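Hyaluronidase (Thermobaculum terrenum, PDB 5DIY) probably hydrolyses O-linked N-acetylglucosamine as a family 84 glycoside hydrolase, and is held here as a mutant whose presumed proton donor is replaced. Local coordinates at residues Glu2-Arg7 with Val252-Asn257. Sequence-based numbering, arbitrary orientation.
Sequences EYFRYR and VGIYAN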
loop_
_atom_site.group_PDB
_atom_site.type_symbol
_atom_site.label_atom_id
_atom_site.label_comp_id
_atom_site.label_asym_id
_atom_site.label_seq_id
_atom_site.Cartn_x
_atom_site.Cartn_y
_atom_site.Cartn_z
ATOM N N GLU C 2 -22.319 9.491 -8.135
ATOM C CA GLU C 2 -22.683 10.934 -8.280
ATOM C C GLU C 2 -21.435 11.792 -8.504
ATOM O O GLU C 2 -21.386 12.580 -9.446
ATOM C CB GLU C 2 -23.469 11.414 -7.050
ATOM C CG GLU C 2 -24.362 12.629 -7.295
ATOM C CD GLU C 2 -23.676 13.963 -7.018
ATOM O OE1 GLU C 2 -23.228 14.182 -5.870
ATOM O OE2 GLU C 2 -23.605 14.809 -7.939
ATOM N N TYR C 3 -20.435 11.629 -7.637
ATOM C CA TYR C 3 -19.141 12.303 -7.794
ATOM C C TYR C 3 -18.198 11.530 -8.715
ATOM O O TYR C 3 -17.542 12.125 -9.562
ATOM C CB TYR C 3 -18.469 12.511 -6.438
ATOM C CG TYR C 3 -19.159 13.538 -5.588
ATOM C CD1 TYR C 3 -18.936 14.898 -5.801
ATOM C CD2 TYR C 3 -20.032 13.161 -4.571
ATOM C CE1 TYR C 3 -19.567 15.860 -5.026
ATOM C CE2 TYR C 3 -20.670 14.114 -3.787
ATOM C CZ TYR C 3 -20.432 15.463 -4.023
ATOM O OH TYR C 3 -21.046 16.423 -3.257
ATOM N N PHE C 4 -18.119 10.213 -8.527
ATOM C CA PHE C 4 -17.272 9.347 -9.350
ATOM C C PHE C 4 -18.102 8.254 -10.028
ATOM O O PHE C 4 -18.819 7.512 -9.349
ATOM C CB PHE C 4 -16.171 8.712 -8.493
ATOM C CG PHE C 4 -15.135 9.689 -8.017
ATOM C CD1 PHE C 4 -14.092 10.074 -8.849
ATOM C CD2 PHE C 4 -15.209 10.240 -6.740
ATOM C CE1 PHE C 4 -13.133 10.977 -8.416
ATOM C CE2 PHE C 4 -14.258 11.144 -6.304
ATOM C CZ PHE C 4 -13.217 11.513 -7.142
ATOM N N ARG C 5 -17.985 8.148 -11.354
ATOM C CA ARG C 5 -18.676 7.106 -12.122
ATOM C C ARG C 5 -18.159 5.711 -11.754
ATOM O O ARG C 5 -18.950 4.791 -11.541
ATOM C CB ARG C 5 -18.524 7.332 -13.637
ATOM C CG ARG C 5 -19.570 6.609 -14.476
ATOM C CD ARG C 5 -19.083 6.309 -15.888
ATOM N NE ARG C 5 -18.626 7.506 -16.599
ATOM C CZ ARG C 5 -18.023 7.509 -17.793
ATOM N NH1 ARG C 5 -17.791 6.374 -18.460
ATOM N NH2 ARG C 5 -17.649 8.670 -18.332
ATOM N N TYR C 6 -16.836 5.562 -11.696
ATOM C CA TYR C 6 -16.199 4.307 -11.294
ATOM C C TYR C 6 -15.614 4.472 -9.888
ATOM O O TYR C 6 -14.761 5.341 -9.649
ATOM C CB TYR C 6 -15.126 3.883 -12.306
ATOM C CG TYR C 6 -15.644 3.740 -13.731
ATOM C CD1 TYR C 6 -16.709 2.884 -14.024
ATOM C CD2 TYR C 6 -15.066 4.452 -14.791
ATOM C CE1 TYR C 6 -17.192 2.748 -15.324
ATOM C CE2 TYR C 6 -15.541 4.319 -16.094
ATOM C CZ TYR C 6 -16.604 3.463 -16.354
ATOM O OH TYR C 6 -17.087 3.320 -17.639
ATOM N N ARG C 7 -16.118 3.654 -8.966
ATOM C CA ARG C 7 -15.715 3.663 -7.562
ATOM C C ARG C 7 -15.234 2.264 -7.263
ATOM O O ARG C 7 -16.023 1.419 -6.845
ATOM C CB ARG C 7 -16.917 4.014 -6.682
ATOM C CG ARG C 7 -17.406 5.439 -6.865
ATOM C CD ARG C 7 -18.568 5.754 -5.943
ATOM N NE ARG C 7 -19.710 4.855 -6.128
ATOM C CZ ARG C 7 -20.579 4.901 -7.138
ATOM N NH1 ARG C 7 -20.463 5.793 -8.120
ATOM N NH2 ARG C 7 -21.581 4.028 -7.175
ATOM N N VAL C 252 -12.489 10.652 -14.027
ATOM C CA VAL C 252 -13.703 9.855 -14.300
ATOM C C VAL C 252 -13.972 8.799 -13.213
ATOM O O VAL C 252 -15.122 8.422 -12.974
ATOM C CB VAL C 252 -13.647 9.201 -15.717
ATOM C CG1 VAL C 252 -12.613 8.088 -15.786
ATOM C CG2 VAL C 252 -15.015 8.677 -16.141
ATOM N N GLY C 253 -12.916 8.320 -12.565
ATOM C CA GLY C 253 -13.056 7.379 -11.460
ATOM C C GLY C 253 -11.727 7.020 -10.827
ATOM O O GLY C 253 -10.667 7.420 -11.318
ATOM N N ILE C 254 -11.793 6.276 -9.723
ATOM C CA ILE C 254 -10.603 5.846 -8.997
ATOM C C ILE C 254 -10.737 4.374 -8.660
ATOM O O ILE C 254 -11.744 3.962 -8.087
ATOM C CB ILE C 254 -10.373 6.649 -7.686
ATOM C CG1 ILE C 254 -10.500 8.162 -7.943
ATOM C CG2 ILE C 254 -9.016 6.285 -7.083
ATOM C CD1 ILE C 254 -10.223 9.057 -6.750
ATOM N N TYR C 255 -9.718 3.597 -9.024
ATOM C CA TYR C 255 -9.562 2.223 -8.551
ATOM C C TYR C 255 -8.409 2.151 -7.538
ATOM O O TYR C 255 -7.286 2.561 -7.844
ATOM C CB TYR C 255 -9.268 1.281 -9.720
ATOM C CG TYR C 255 -10.425 1.061 -10.666
ATOM C CD1 TYR C 255 -10.752 2.014 -11.632
ATOM C CD2 TYR C 255 -11.181 -0.113 -10.613
ATOM C CE1 TYR C 255 -11.804 1.812 -12.513
ATOM C CE2 TYR C 255 -12.237 -0.327 -11.489
ATOM C CZ TYR C 255 -12.544 0.636 -12.441
ATOM O OH TYR C 255 -13.583 0.430 -13.312
ATOM N N ALA C 256 -8.693 1.618 -6.349
ATOM C CA ALA C 256 -7.673 1.432 -5.316
ATOM C C ALA C 256 -7.019 0.070 -5.480
ATOM O O ALA C 256 -7.717 -0.942 -5.532
ATOM C CB ALA C 256 -8.293 1.547 -3.933
ATOM N N ASN C 257 -5.691 0.044 -5.580
ATOM C CA ASN C 257 -4.938 -1.209 -5.520
ATOM C C ASN C 257 -4.692 -1.587 -4.043
ATOM O O ASN C 257 -3.930 -0.900 -3.350
ATOM C CB ASN C 257 -3.609 -1.094 -6.287
ATOM C CG ASN C 257 -2.995 -2.450 -6.620
ATOM O OD1 ASN C 257 -3.618 -3.495 -6.443
ATOM N ND2 ASN C 257 -1.770 -2.439 -7.108
#
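Val252 CG2 lies over one face of the Arg5 guanidinium, 3.4 Å from NH2, while Arg5 CD rests on a face of the Tyr6 ring; Arg5 NH1 reaches back to Tyr6 OH, which sits 22° out of the guanidinium plane. At the edge of the Arg7 guanidinium, and in its plane, is Phe4 O, accepting a hydrogen bond from Arg7 NH1 at 2.7 Å. The Phe4 ring meets Ile254 obliquely, Phe4 CE1 3.9 Å from Ile254 CD1, and Phe4 CD1 touches Gly253 CA. With CG anti to the carbonyl carbon (chi1 -69°), the Phe4 ring is carried to Ile254; Leu276 and His248 also pack on it. Without the ring, as with an alanine in place of Phe4, Ile254 CD1 and Gly253 CA would probably be left beside a gap. Tyr6 CB lies 3.9 Å from both CE1 and OH of Tyr255. Along the backbone, Ile254 N donates to Tyr6 O at 3.1 Å, and Arg5 N makes a weak bond to Val252 O. The parallel pairing of Tyr6 with Gly253 and Arg7 with Ile254 joins the first and eighth strands, closing the TIM barrel; farther along, Asn257 touches the bound sugar. The chemistry implies an apolar patch of Phe4 and Ile254 between strand and helix 262-277, with Tyr6 and Tyr255 meeting on the sheet's opposite face, whereas the end at Arg5 relies on polar groups laid over aliphatic carbon.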